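Local coordinates for packaging protein UL32 (Human herpesvirus 8 type M, PDB 6XF9) that forms a pentameric, zinc-binding ring required for herpesviral genome packaging and probably takes part in bringing new capsids to nuclear replication compartments, at residues S223-L228 with C299-A304; F132-F137 with L154-I159; A211-A216 with Q392-L397; L20-L25 with S266-A271; D98-M103 with G115-G120. All blocks are in the same frame, centred on the assembly; numbering follows the deposited sequence.

Contact 1 (S223-L228 with C299-A304); sequences SLLPAL and CECLAA. With ZN (zinc ion), chain P.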
# COMPACT_ATOMS: atom_id res chain seq x y z
N SER D 223 -39.95 35.59 -20.63
CA SER D 223 -39.16 34.36 -20.70
C SER D 223 -37.99 34.55 -21.64
O SER D 223 -38.13 35.09 -22.73
CB SER D 223 -40.02 33.20 -21.17
OG SER D 223 -39.23 32.22 -21.82
N LEU D 224 -36.82 34.07 -21.21
CA LEU D 224 -35.63 34.13 -22.06
C LEU D 224 -35.50 32.93 -22.97
O LEU D 224 -34.54 32.85 -23.74
CB LEU D 224 -34.37 34.27 -21.21
CG LEU D 224 -34.37 35.44 -20.22
CD1 LEU D 224 -33.05 35.59 -19.51
CD2 LEU D 224 -34.72 36.72 -20.94
N LEU D 225 -36.44 31.97 -22.90
CA LEU D 225 -36.36 30.80 -23.76
C LEU D 225 -36.19 31.10 -25.25
O LEU D 225 -35.33 30.46 -25.88
CB LEU D 225 -37.61 29.93 -23.57
CG LEU D 225 -37.42 28.87 -22.52
CD1 LEU D 225 -38.65 27.99 -22.45
CD2 LEU D 225 -36.19 28.10 -22.91
N PRO D 226 -36.91 32.06 -25.85
CA PRO D 226 -36.68 32.31 -27.29
C PRO D 226 -35.24 32.69 -27.59
O PRO D 226 -34.68 32.20 -28.59
CB PRO D 226 -37.67 33.45 -27.59
CG PRO D 226 -38.74 33.29 -26.56
CD PRO D 226 -38.01 32.90 -25.34
N ALA D 227 -34.63 33.54 -26.77
CA ALA D 227 -33.24 33.93 -27.00
C ALA D 227 -32.33 32.72 -26.96
O ALA D 227 -31.42 32.59 -27.79
CB ALA D 227 -32.80 34.95 -25.95
N LEU D 228 -32.54 31.84 -25.98
CA LEU D 228 -31.81 30.58 -25.92
C LEU D 228 -32.04 29.76 -27.19
O LEU D 228 -31.09 29.38 -27.88
CB LEU D 228 -32.25 29.80 -24.67
CG LEU D 228 -31.92 28.32 -24.51
CD1 LEU D 228 -30.44 28.11 -24.28
CD2 LEU D 228 -32.73 27.73 -23.36
N CYS D 299 -31.17 22.97 -17.22
CA CYS D 299 -30.50 24.00 -16.42
C CYS D 299 -30.62 25.36 -17.08
O CYS D 299 -30.67 26.38 -16.38
CB CYS D 299 -29.03 23.65 -16.20
SG CYS D 299 -28.71 22.37 -14.93
N GLU D 300 -30.61 25.42 -18.41
CA GLU D 300 -30.90 26.68 -19.08
C GLU D 300 -32.29 27.16 -18.69
O GLU D 300 -32.48 28.32 -18.32
CB GLU D 300 -30.81 26.52 -20.60
CG GLU D 300 -29.49 25.93 -21.08
CD GLU D 300 -28.29 26.74 -20.68
OE1 GLU D 300 -28.40 27.97 -20.70
OE2 GLU D 300 -27.25 26.15 -20.31
N CYS D 301 -33.26 26.24 -18.67
CA CYS D 301 -34.62 26.62 -18.32
C CYS D 301 -34.70 27.16 -16.91
O CYS D 301 -35.53 28.03 -16.63
CB CYS D 301 -35.56 25.42 -18.47
SG CYS D 301 -35.75 24.97 -20.20
N LEU D 302 -33.91 26.61 -15.99
CA LEU D 302 -33.93 27.12 -14.63
C LEU D 302 -33.62 28.61 -14.59
O LEU D 302 -34.20 29.34 -13.78
CB LEU D 302 -32.94 26.35 -13.75
CG LEU D 302 -33.33 24.89 -13.46
CD1 LEU D 302 -32.33 24.31 -12.49
CD2 LEU D 302 -34.71 24.80 -12.85
N ALA D 303 -32.73 29.07 -15.45
CA ALA D 303 -32.36 30.48 -15.47
C ALA D 303 -33.12 31.29 -16.51
O ALA D 303 -33.14 32.53 -16.43
CB ALA D 303 -30.86 30.63 -15.76
N ALA D 304 -33.76 30.64 -17.48
CA ALA D 304 -34.33 31.34 -18.61
C ALA D 304 -35.84 31.47 -18.54
O ALA D 304 -36.41 32.25 -19.32
CB ALA D 304 -33.96 30.60 -19.90
ZN ZN P . -29.30 20.21 -15.59

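Contact 2 (F132-F137 with L154-I159); sequences FVQKCF and LKSEFI. With ZN (zinc ion), chain O.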
# COMPACT_ATOMS: atom_id res chain seq x y z
N PHE D 132 -19.90 33.79 -11.28
CA PHE D 132 -20.48 32.49 -10.93
C PHE D 132 -19.51 31.49 -10.31
O PHE D 132 -19.80 30.92 -9.26
CB PHE D 132 -21.13 31.88 -12.16
CG PHE D 132 -22.28 32.67 -12.66
CD1 PHE D 132 -23.54 32.47 -12.12
CD2 PHE D 132 -22.12 33.63 -13.64
CE1 PHE D 132 -24.64 33.20 -12.56
CE2 PHE D 132 -23.20 34.36 -14.09
CZ PHE D 132 -24.47 34.15 -13.54
N VAL D 133 -18.35 31.28 -10.92
CA VAL D 133 -17.42 30.31 -10.35
C VAL D 133 -16.80 30.88 -9.08
O VAL D 133 -16.95 30.32 -7.98
CB VAL D 133 -16.34 29.91 -11.37
CG1 VAL D 133 -15.41 28.87 -10.76
CG2 VAL D 133 -16.96 29.41 -12.64
N GLN D 134 -16.13 32.03 -9.20
CA GLN D 134 -15.38 32.57 -8.06
C GLN D 134 -16.19 33.53 -7.19
O GLN D 134 -15.88 33.66 -6.00
CB GLN D 134 -14.12 33.29 -8.54
CG GLN D 134 -13.31 32.58 -9.62
CD GLN D 134 -12.56 31.34 -9.13
OE1 GLN D 134 -12.94 30.70 -8.14
NE2 GLN D 134 -11.49 30.98 -9.84
N LYS D 135 -17.24 34.14 -7.75
CA LYS D 135 -18.11 35.08 -7.01
C LYS D 135 -17.36 36.23 -6.32
O LYS D 135 -17.42 36.38 -5.10
CB LYS D 135 -18.95 34.33 -5.98
CG LYS D 135 -19.88 33.29 -6.58
CD LYS D 135 -20.72 32.61 -5.51
CE LYS D 135 -21.65 31.57 -6.12
NZ LYS D 135 -20.90 30.50 -6.83
N CYS D 136 -16.64 37.04 -7.10
CA CYS D 136 -15.78 38.08 -6.53
C CYS D 136 -16.55 39.06 -5.67
O CYS D 136 -15.95 39.73 -4.83
CB CYS D 136 -15.05 38.87 -7.61
SG CYS D 136 -14.09 37.86 -8.75
N PHE D 137 -17.88 39.14 -5.84
CA PHE D 137 -18.71 40.16 -5.19
C PHE D 137 -19.16 39.80 -3.78
O PHE D 137 -19.63 40.69 -3.06
CB PHE D 137 -19.96 40.45 -6.02
CG PHE D 137 -20.78 39.23 -6.32
CD1 PHE D 137 -21.64 38.70 -5.36
CD2 PHE D 137 -20.68 38.61 -7.56
CE1 PHE D 137 -22.40 37.57 -5.63
CE2 PHE D 137 -21.44 37.48 -7.85
CZ PHE D 137 -22.29 36.96 -6.87
N LEU D 154 -8.01 25.06 -7.26
CA LEU D 154 -8.55 23.79 -7.75
C LEU D 154 -9.61 24.01 -8.83
O LEU D 154 -9.66 23.28 -9.83
CB LEU D 154 -9.12 22.99 -6.59
CG LEU D 154 -8.10 22.47 -5.58
CD1 LEU D 154 -8.76 21.75 -4.46
CD2 LEU D 154 -7.20 21.51 -6.30
N LYS D 155 -10.50 24.97 -8.63
CA LYS D 155 -11.54 25.21 -9.63
C LYS D 155 -10.91 25.61 -10.95
O LYS D 155 -11.20 25.00 -11.98
CB LYS D 155 -12.53 26.25 -9.13
CG LYS D 155 -13.63 25.64 -8.28
CD LYS D 155 -14.61 26.65 -7.81
CE LYS D 155 -14.16 27.25 -6.51
NZ LYS D 155 -15.11 28.30 -6.06
N SER D 156 -10.03 26.61 -10.93
CA SER D 156 -9.38 27.06 -12.16
C SER D 156 -8.70 25.91 -12.89
O SER D 156 -8.86 25.75 -14.11
CB SER D 156 -8.33 28.13 -11.84
OG SER D 156 -8.89 29.29 -11.25
N GLU D 157 -7.94 25.08 -12.16
CA GLU D 157 -7.20 23.99 -12.80
C GLU D 157 -8.14 23.05 -13.53
O GLU D 157 -7.95 22.75 -14.71
CB GLU D 157 -6.37 23.23 -11.77
CG GLU D 157 -5.27 24.09 -11.18
CD GLU D 157 -4.23 24.48 -12.23
OE1 GLU D 157 -3.54 23.55 -12.74
OE2 GLU D 157 -4.12 25.70 -12.55
N PHE D 158 -9.18 22.57 -12.84
CA PHE D 158 -10.04 21.60 -13.51
C PHE D 158 -10.94 22.23 -14.57
O PHE D 158 -11.39 21.53 -15.47
CB PHE D 158 -10.87 20.84 -12.50
CG PHE D 158 -10.12 19.75 -11.83
CD1 PHE D 158 -9.12 20.04 -10.93
CD2 PHE D 158 -10.41 18.41 -12.14
CE1 PHE D 158 -8.41 19.01 -10.30
CE2 PHE D 158 -9.71 17.38 -11.52
CZ PHE D 158 -8.71 17.68 -10.60
N ILE D 159 -11.29 23.51 -14.46
CA ILE D 159 -11.98 24.11 -15.59
C ILE D 159 -11.02 24.24 -16.76
O ILE D 159 -11.39 23.99 -17.91
CB ILE D 159 -12.63 25.44 -15.22
CG1 ILE D 159 -13.79 25.16 -14.26
CG2 ILE D 159 -13.16 26.12 -16.47
CD1 ILE D 159 -14.28 26.35 -13.56
ZN ZN O . -13.67 39.40 -10.39

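Contact 3 (A211-A216 with Q392-L397); sequences ATFCGA and QEYKKL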
# COMPACT_ATOMS: atom_id res chain seq x y z
N ALA D 211 -39.94 40.26 0.54
CA ALA D 211 -40.80 41.43 0.44
C ALA D 211 -40.78 42.01 -0.96
O ALA D 211 -41.83 42.38 -1.50
CB ALA D 211 -40.36 42.48 1.45
N THR D 212 -39.61 42.03 -1.60
CA THR D 212 -39.50 42.69 -2.89
C THR D 212 -40.05 41.87 -4.04
O THR D 212 -40.52 42.44 -5.03
CB THR D 212 -38.05 43.04 -3.17
OG1 THR D 212 -37.55 43.82 -2.08
CG2 THR D 212 -37.93 43.86 -4.43
N PHE D 213 -39.99 40.55 -3.98
CA PHE D 213 -40.25 39.75 -5.16
C PHE D 213 -41.42 38.80 -5.03
O PHE D 213 -41.95 38.36 -6.06
CB PHE D 213 -39.01 38.94 -5.55
CG PHE D 213 -37.80 39.78 -5.86
CD1 PHE D 213 -37.68 40.42 -7.08
CD2 PHE D 213 -36.79 39.93 -4.93
CE1 PHE D 213 -36.57 41.20 -7.37
CE2 PHE D 213 -35.68 40.70 -5.21
CZ PHE D 213 -35.57 41.34 -6.43
N CYS D 214 -41.81 38.44 -3.82
CA CYS D 214 -42.77 37.38 -3.61
C CYS D 214 -44.18 37.96 -3.47
O CYS D 214 -44.38 39.11 -3.06
CB CYS D 214 -42.37 36.56 -2.39
SG CYS D 214 -40.74 35.67 -2.67
N GLY D 215 -45.17 37.11 -3.79
CA GLY D 215 -46.58 37.44 -3.75
C GLY D 215 -47.19 37.24 -5.13
O GLY D 215 -46.58 37.65 -6.14
N ALA D 216 -48.38 36.62 -5.20
CA ALA D 216 -48.99 36.34 -6.49
C ALA D 216 -49.31 37.61 -7.25
O ALA D 216 -49.36 37.60 -8.49
CB ALA D 216 -50.28 35.52 -6.31
N GLN D 392 -40.80 50.20 -3.64
CA GLN D 392 -40.49 50.72 -2.31
C GLN D 392 -39.57 49.77 -1.54
O GLN D 392 -38.60 50.21 -0.91
CB GLN D 392 -41.78 51.00 -1.52
N GLU D 393 -39.84 48.46 -1.61
CA GLU D 393 -38.99 47.47 -0.95
C GLU D 393 -37.71 47.23 -1.74
O GLU D 393 -36.64 47.00 -1.16
CB GLU D 393 -39.76 46.15 -0.77
CG GLU D 393 -40.86 46.20 0.31
CD GLU D 393 -42.23 46.60 -0.22
OE1 GLU D 393 -42.35 46.93 -1.42
OE2 GLU D 393 -43.19 46.61 0.58
N TYR D 394 -37.80 47.31 -3.07
CA TYR D 394 -36.62 47.19 -3.91
C TYR D 394 -35.57 48.23 -3.56
O TYR D 394 -34.37 47.97 -3.67
CB TYR D 394 -37.03 47.33 -5.36
CG TYR D 394 -35.95 46.97 -6.32
CD1 TYR D 394 -35.45 45.68 -6.34
CD2 TYR D 394 -35.46 47.88 -7.23
CE1 TYR D 394 -34.45 45.33 -7.23
CE2 TYR D 394 -34.46 47.53 -8.13
CZ TYR D 394 -33.96 46.25 -8.11
OH TYR D 394 -32.96 45.88 -8.98
N LYS D 395 -36.00 49.43 -3.17
CA LYS D 395 -35.06 50.46 -2.74
C LYS D 395 -34.33 50.03 -1.48
O LYS D 395 -33.14 50.31 -1.32
CB LYS D 395 -35.78 51.79 -2.53
N LYS D 396 -35.02 49.33 -0.58
CA LYS D 396 -34.34 48.84 0.62
C LYS D 396 -33.38 47.72 0.28
O LYS D 396 -32.26 47.67 0.81
CB LYS D 396 -35.37 48.35 1.65
CG LYS D 396 -36.22 49.44 2.29
CD LYS D 396 -37.13 48.86 3.39
CE LYS D 396 -38.51 48.42 2.85
NZ LYS D 396 -39.55 49.53 2.89
N LEU D 397 -33.78 46.84 -0.65
CA LEU D 397 -32.90 45.77 -1.11
C LEU D 397 -31.59 46.35 -1.62
O LEU D 397 -30.51 46.00 -1.13
CB LEU D 397 -33.57 45.00 -2.24
CG LEU D 397 -33.05 43.62 -2.69
CD1 LEU D 397 -33.36 42.56 -1.64
CD2 LEU D 397 -33.59 43.21 -4.06

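Contact 4 (L20-L25 with S266-A271); sequences LLAASL and SPPLQA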
# COMPACT_ATOMS: atom_id res chain seq x y z
N LEU D 20 -19.80 39.17 -28.23
CA LEU D 20 -19.50 38.15 -27.22
C LEU D 20 -19.82 36.74 -27.72
O LEU D 20 -19.02 35.82 -27.50
CB LEU D 20 -20.28 38.44 -25.93
CG LEU D 20 -20.16 37.41 -24.80
CD1 LEU D 20 -18.72 37.33 -24.36
CD2 LEU D 20 -21.05 37.76 -23.64
N LEU D 21 -20.99 36.54 -28.34
CA LEU D 21 -21.31 35.20 -28.85
C LEU D 21 -20.32 34.74 -29.91
O LEU D 21 -19.91 33.58 -29.93
CB LEU D 21 -22.73 35.18 -29.42
CG LEU D 21 -23.93 35.27 -28.49
CD1 LEU D 21 -25.21 35.42 -29.32
CD2 LEU D 21 -24.01 34.03 -27.64
N ALA D 22 -19.91 35.64 -30.82
CA ALA D 22 -18.96 35.24 -31.85
C ALA D 22 -17.64 34.82 -31.23
O ALA D 22 -17.04 33.83 -31.65
CB ALA D 22 -18.75 36.38 -32.84
N ALA D 23 -17.16 35.57 -30.23
CA ALA D 23 -15.93 35.21 -29.52
C ALA D 23 -16.10 34.01 -28.58
O ALA D 23 -15.14 33.66 -27.89
CB ALA D 23 -15.43 36.42 -28.72
N SER D 24 -17.29 33.40 -28.51
CA SER D 24 -17.57 32.30 -27.59
C SER D 24 -17.81 30.97 -28.31
O SER D 24 -18.26 30.01 -27.68
CB SER D 24 -18.76 32.67 -26.72
OG SER D 24 -18.42 33.77 -25.90
N LEU D 25 -17.50 30.89 -29.59
CA LEU D 25 -17.54 29.64 -30.32
C LEU D 25 -16.13 29.07 -30.37
O LEU D 25 -15.14 29.79 -30.24
CB LEU D 25 -18.05 29.85 -31.75
CG LEU D 25 -19.47 30.38 -31.93
CD1 LEU D 25 -19.65 30.95 -33.35
CD2 LEU D 25 -20.52 29.36 -31.62
N SER D 266 -25.54 35.59 -36.01
CA SER D 266 -24.98 34.94 -37.19
C SER D 266 -23.52 34.58 -36.91
O SER D 266 -22.70 35.50 -36.70
CB SER D 266 -25.08 35.84 -38.42
OG SER D 266 -24.37 37.05 -38.22
N PRO D 267 -23.14 33.31 -36.91
CA PRO D 267 -21.76 32.93 -36.55
C PRO D 267 -20.80 33.16 -37.71
O PRO D 267 -21.14 32.93 -38.88
CB PRO D 267 -21.86 31.44 -36.21
CG PRO D 267 -23.05 30.96 -36.98
CD PRO D 267 -24.02 32.13 -37.06
N PRO D 268 -19.56 33.51 -37.40
CA PRO D 268 -18.54 33.63 -38.45
C PRO D 268 -18.18 32.27 -39.06
O PRO D 268 -18.45 31.20 -38.51
CB PRO D 268 -17.33 34.22 -37.72
CG PRO D 268 -17.56 33.91 -36.26
CD PRO D 268 -19.05 33.88 -36.07
N LEU D 269 -17.57 32.34 -40.23
CA LEU D 269 -16.93 31.16 -40.78
C LEU D 269 -15.59 30.97 -40.08
O LEU D 269 -15.07 31.87 -39.42
CB LEU D 269 -16.71 31.31 -42.28
CG LEU D 269 -17.78 32.03 -43.11
CD1 LEU D 269 -17.19 32.34 -44.46
CD2 LEU D 269 -19.04 31.19 -43.24
N GLN D 270 -15.01 29.78 -40.26
CA GLN D 270 -13.86 29.31 -39.48
C GLN D 270 -14.20 29.13 -37.99
O GLN D 270 -13.30 29.12 -37.14
CB GLN D 270 -12.66 30.26 -39.64
N ALA D 271 -15.49 28.97 -37.66
CA ALA D 271 -15.92 28.67 -36.30
C ALA D 271 -16.72 27.38 -36.27
O ALA D 271 -17.45 27.05 -37.21
CB ALA D 271 -16.77 29.81 -35.71

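Contact 5 (D98-M103 with G115-G120); sequences DLCEIM and GLFGPG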
# COMPACT_ATOMS: atom_id res chain seq x y z
N ASP D 98 -26.75 42.72 -18.79
CA ASP D 98 -26.97 43.67 -17.71
C ASP D 98 -25.69 44.42 -17.36
O ASP D 98 -25.76 45.50 -16.77
CB ASP D 98 -27.53 42.97 -16.47
CG ASP D 98 -28.80 42.15 -16.75
OD1 ASP D 98 -29.52 42.41 -17.76
OD2 ASP D 98 -29.13 41.28 -15.91
N LEU D 99 -24.52 43.86 -17.67
CA LEU D 99 -23.27 44.60 -17.48
C LEU D 99 -23.11 45.69 -18.55
O LEU D 99 -22.60 46.77 -18.25
CB LEU D 99 -22.07 43.66 -17.47
CG LEU D 99 -20.77 44.36 -17.09
CD1 LEU D 99 -20.82 44.75 -15.65
CD2 LEU D 99 -19.56 43.50 -17.35
N CYS D 100 -23.48 45.40 -19.80
CA CYS D 100 -23.62 46.46 -20.79
C CYS D 100 -24.50 47.59 -20.28
O CYS D 100 -24.09 48.76 -20.22
CB CYS D 100 -24.21 45.92 -22.09
SG CYS D 100 -23.05 45.42 -23.29
N GLU D 101 -25.73 47.25 -19.92
CA GLU D 101 -26.69 48.27 -19.52
C GLU D 101 -26.14 49.12 -18.39
O GLU D 101 -26.21 50.35 -18.45
CB GLU D 101 -27.99 47.58 -19.12
CG GLU D 101 -29.09 48.46 -18.63
CD GLU D 101 -29.75 49.27 -19.70
OE1 GLU D 101 -29.46 49.08 -20.90
OE2 GLU D 101 -30.61 50.09 -19.33
N ILE D 102 -25.52 48.49 -17.39
CA ILE D 102 -24.96 49.26 -16.28
C ILE D 102 -23.89 50.21 -16.78
O ILE D 102 -23.71 51.30 -16.23
CB ILE D 102 -24.44 48.31 -15.18
CG1 ILE D 102 -25.61 47.67 -14.45
CG2 ILE D 102 -23.55 49.05 -14.18
CD1 ILE D 102 -25.19 46.51 -13.62
N MET D 103 -23.17 49.83 -17.84
CA MET D 103 -22.08 50.66 -18.35
C MET D 103 -22.58 51.85 -19.17
O MET D 103 -22.00 52.93 -19.11
CB MET D 103 -21.13 49.84 -19.22
CG MET D 103 -20.34 48.78 -18.50
SD MET D 103 -19.01 49.51 -17.55
CE MET D 103 -17.86 50.02 -18.81
N GLY D 115 -17.07 48.28 -27.17
CA GLY D 115 -16.12 47.22 -27.41
C GLY D 115 -15.87 46.51 -26.10
O GLY D 115 -14.73 46.27 -25.69
N LEU D 116 -16.98 46.19 -25.42
CA LEU D 116 -16.90 45.58 -24.10
C LEU D 116 -16.43 44.14 -24.19
O LEU D 116 -15.63 43.69 -23.35
CB LEU D 116 -18.28 45.66 -23.44
CG LEU D 116 -18.46 45.24 -21.98
CD1 LEU D 116 -17.48 45.98 -21.07
CD2 LEU D 116 -19.90 45.50 -21.55
N PHE D 117 -16.87 43.41 -25.21
CA PHE D 117 -16.60 41.99 -25.35
C PHE D 117 -15.75 41.71 -26.57
O PHE D 117 -15.69 42.50 -27.51
CB PHE D 117 -17.92 41.22 -25.44
CG PHE D 117 -18.82 41.47 -24.29
CD1 PHE D 117 -18.42 41.16 -23.01
CD2 PHE D 117 -20.07 42.04 -24.48
CE1 PHE D 117 -19.25 41.40 -21.94
CE2 PHE D 117 -20.90 42.28 -23.41
CZ PHE D 117 -20.49 41.96 -22.14
N GLY D 118 -15.11 40.54 -26.57
CA GLY D 118 -14.31 40.12 -27.69
C GLY D 118 -12.84 39.94 -27.37
O GLY D 118 -12.43 39.94 -26.20
N PRO D 119 -12.02 39.73 -28.40
CA PRO D 119 -10.59 39.50 -28.17
C PRO D 119 -9.95 40.80 -27.69
O PRO D 119 -10.15 41.86 -28.30
CB PRO D 119 -10.06 39.07 -29.54
CG PRO D 119 -11.02 39.68 -30.52
CD PRO D 119 -12.33 39.92 -29.83
N GLY D 120 -9.24 40.72 -26.59
CA GLY D 120 -8.60 41.86 -25.98
C GLY D 120 -9.48 42.55 -24.97
O GLY D 120 -9.04 43.37 -24.21

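Contact 1 (S223-L228 with C299-A304)
L224 and A304 join the two segments through backbone and side chain together. The polar link is the amide N of L224, which donates to the O of A304 at 2.7 Å; the N-H...O angle is 148° and the donor stands nearly along the C=O axis. Just beside it, S223 OG accepts from L225 N at 3.0 Å, a capping bond at the start of helix 225-235. With OG anti to the backbone N of S223 (chi1 153°), the hydroxyl turns forward to meet the amide two residues on.

Apolar packing fills the rest. L224 CB rests on A304 CB at 3.9 Å, and L225 turns one branch, CD2, toward C301 SG at 4.2 Å. The L228 and E300 side chains cross at about a right angle, and L228 CD2 presses on E300 CB at 3.6 Å. The bend of E300 at chi2 (-58°) carries its carboxylate on to the backbone amides of W89 and T90, which bind its two oxygens.

Metal coordination lies toward the far end of helix 297-304, where C299 SG binds zinc at 2.3 Å. H366 and C373 complete the three-cysteine, one-histidine site with C296, which lies just before the helix and forms a CxxC pair with C299.

Contact 2 (F132-F137 with L154-I159)
V133 and K155 mark the closest backbone approach, their CA atoms 7.8 Å apart, where the last part of helix 124-133 faces helix 145-164 and side chains span the gap. V133 CG1, anti to the backbone N (chi1 -178°), extends across to K155 CD at 3.8 Å. The same methyl meets I159 CD1 tip to tip at 3.9 Å, whereas V133 and K155 slide past one another in opposite directions.

Beyond this apolar patch the K155 chain bends at chi3 and brings NZ to the O of V133, a weak bond of 3.3 Å. Stronger partners of that ammonium lie on helix 416-430, where E416 forms a salt bridge and Q419 a hydrogen bond; Q419 also donates to the O of V133, so a third helix ties the two together.

The chain then turns into a zinc site of three cysteines and one histidine: K135 takes up positive phi, and C136 SG binds zinc at 2.3 Å with C52, C55 and H130. K135 folds back so that NZ donates to F132 O at 2.7 Å, in the carbonyl plane. Q134, bent at chi2, sets its amide alongside K155 and S156, with NE2 3.4 Å from S156 OG; that hydroxyl is hydrogen-bonded to the O of Q152.

Contact 3 (A211-A216 with Q392-L397)
T212 presses against the start of helix 391-402, and its two branches have different partners. CG2, anti to the backbone N, lies 3.6 Å from both CA and CD1 of Y394, approaching the tyrosine ring at its edge and near its plane. OG1 (chi1 -55°) stands beside E393, 3.5 Å from its CB, but its hydrogen bond goes back along its own helix to the O of L208. The backbones are close here, with the CA atoms of T212 and E393 5.2 Å apart.

F213 continues the tight side. Its CE2 touches L397 CD2 at 3.5 Å, and the two side chains cross at about a right angle; its CZ is 4.2 Å from CE1 at the edge of the Y394 ring. The methyl of T212 also sits over the centre of the F213 ring, 3.9 Å above its plane, so this one group wedges between the two aromatic side chains. Y394 extends past the cluster, its OH hydrogen-bonded to the O of F2.

The other flank is looser. A211 CB meets E393 CG at 3.9 Å, and both residues are partly exposed. K396 lies on the solvent side, and from C214 on the chain leaves the interface, with G215 and A216 exposed and poorly ordered.

This packing joins the end of helix 207-213 to helix 391-402. R390, just ahead of the latter helix, donates to the carbonyls of A211 and C214, P389 covers T212 and F213, and helix 71-83 supplies F81 against F213 and C77 against Y394.

Contact 4 (L20-L25 with S266-A271)
L25 sets its CD1 methyl against P267, P268 and A271. CG of L25 is anti to the carbonyl carbon (chi1 -62°), and with chi2 near 162° the chain extends toward the proline pair. The closest meeting is with P267, whose CB lies 3.6 Å from L25 CD1, the leucine slanting across the ring. A271 CB reaches the same methyl at 3.9 Å and also stands 4.2 Å from L25 CB, so it lies alongside the leucine chain. The third neighbour is P268, where CD comes within 4.0 Å of L25 CD1 and, at 4.1 Å, also meets the methyl of A22.

All of these contacts are apolar. A type I beta turn from A22 to L25 swings the chain off the helix; one residue earlier in register, S24 N donates to L21 O. S24 OG donates to L20 O at 2.7 Å from a position tilted 34° out of the carbonyl plane, and the S24 backbone also bonds L279.

The contact sits toward the surface, P268 being exposed, while L25 itself is buried and also touches S235 of helix 225-235. It lies where helix 14-22 gives way to strand 26-27, which pairs antiparallel with strand 271-272, so the prolines flank the entry to this small two-stranded sheet.

Contact 5 (D98-M103 with G115-G120)
C100 provides the sulfur on which L116 and F117 converge. The sulfur-aromatic contact is oblique: SG lies 5.0 Å from the centroid of the F117 ring, 66° off its normal, and its nearest ring atom is CE2 at 3.8 Å. F117 starts out turned aside from helix 89-106, and the ring is carried back toward C100 by CG standing anti to the carbonyl carbon (chi1 -56°).

Aliphatic packing centres on the CD2 methyl of L116. It approaches C100 SG at 3.6 Å and the backbone CA of C100 at 3.9 Å, so the methyl lies against the helix surface as well as the thiol. L116 CG is anti to the backbone N (chi1 -173°), which directs the branch across toward the helix. M103 CG, one turn on, lies at a looser 4.5 Å from the same methyl. L116 also covers one face of the F117 ring, with CG 3.8 Å above the plane and offset toward the rim.

Around this patch, L17 and L20 of helix 14-22 touch F117, and E16 touches C100. All five touching residues are buried, and between these two segments the chemistry is apolar and sulfur-aromatic; polar partners of the loop lie elsewhere, as where G120 N reaches the side chain of Q41.

How the contacts relate
Contacts 1, 2, 3 and 5 are buried, whereas contact 4 lies at the surface. Contacts 1 and 2 are nearest the chain's centre, on opposite sides of it, and each carries one cysteine of a different zinc site of three cysteines and one histidine; their centres are about 23 Å apart, and these are the two with hydrogen bonds across the segments, the one in contact 2 weak. Contacts 3, 4 and 5 lie farther out and rely on nonpolar packing, through aromatic rings in contact 3, prolines in contact 4 and sulfur in contact 5. Contacts 4 and 5 touch directly, with L20 CB 3.7 Å from F117 CB. Helix 89-106 serves contact 5 and also flanks contacts 1 and 4.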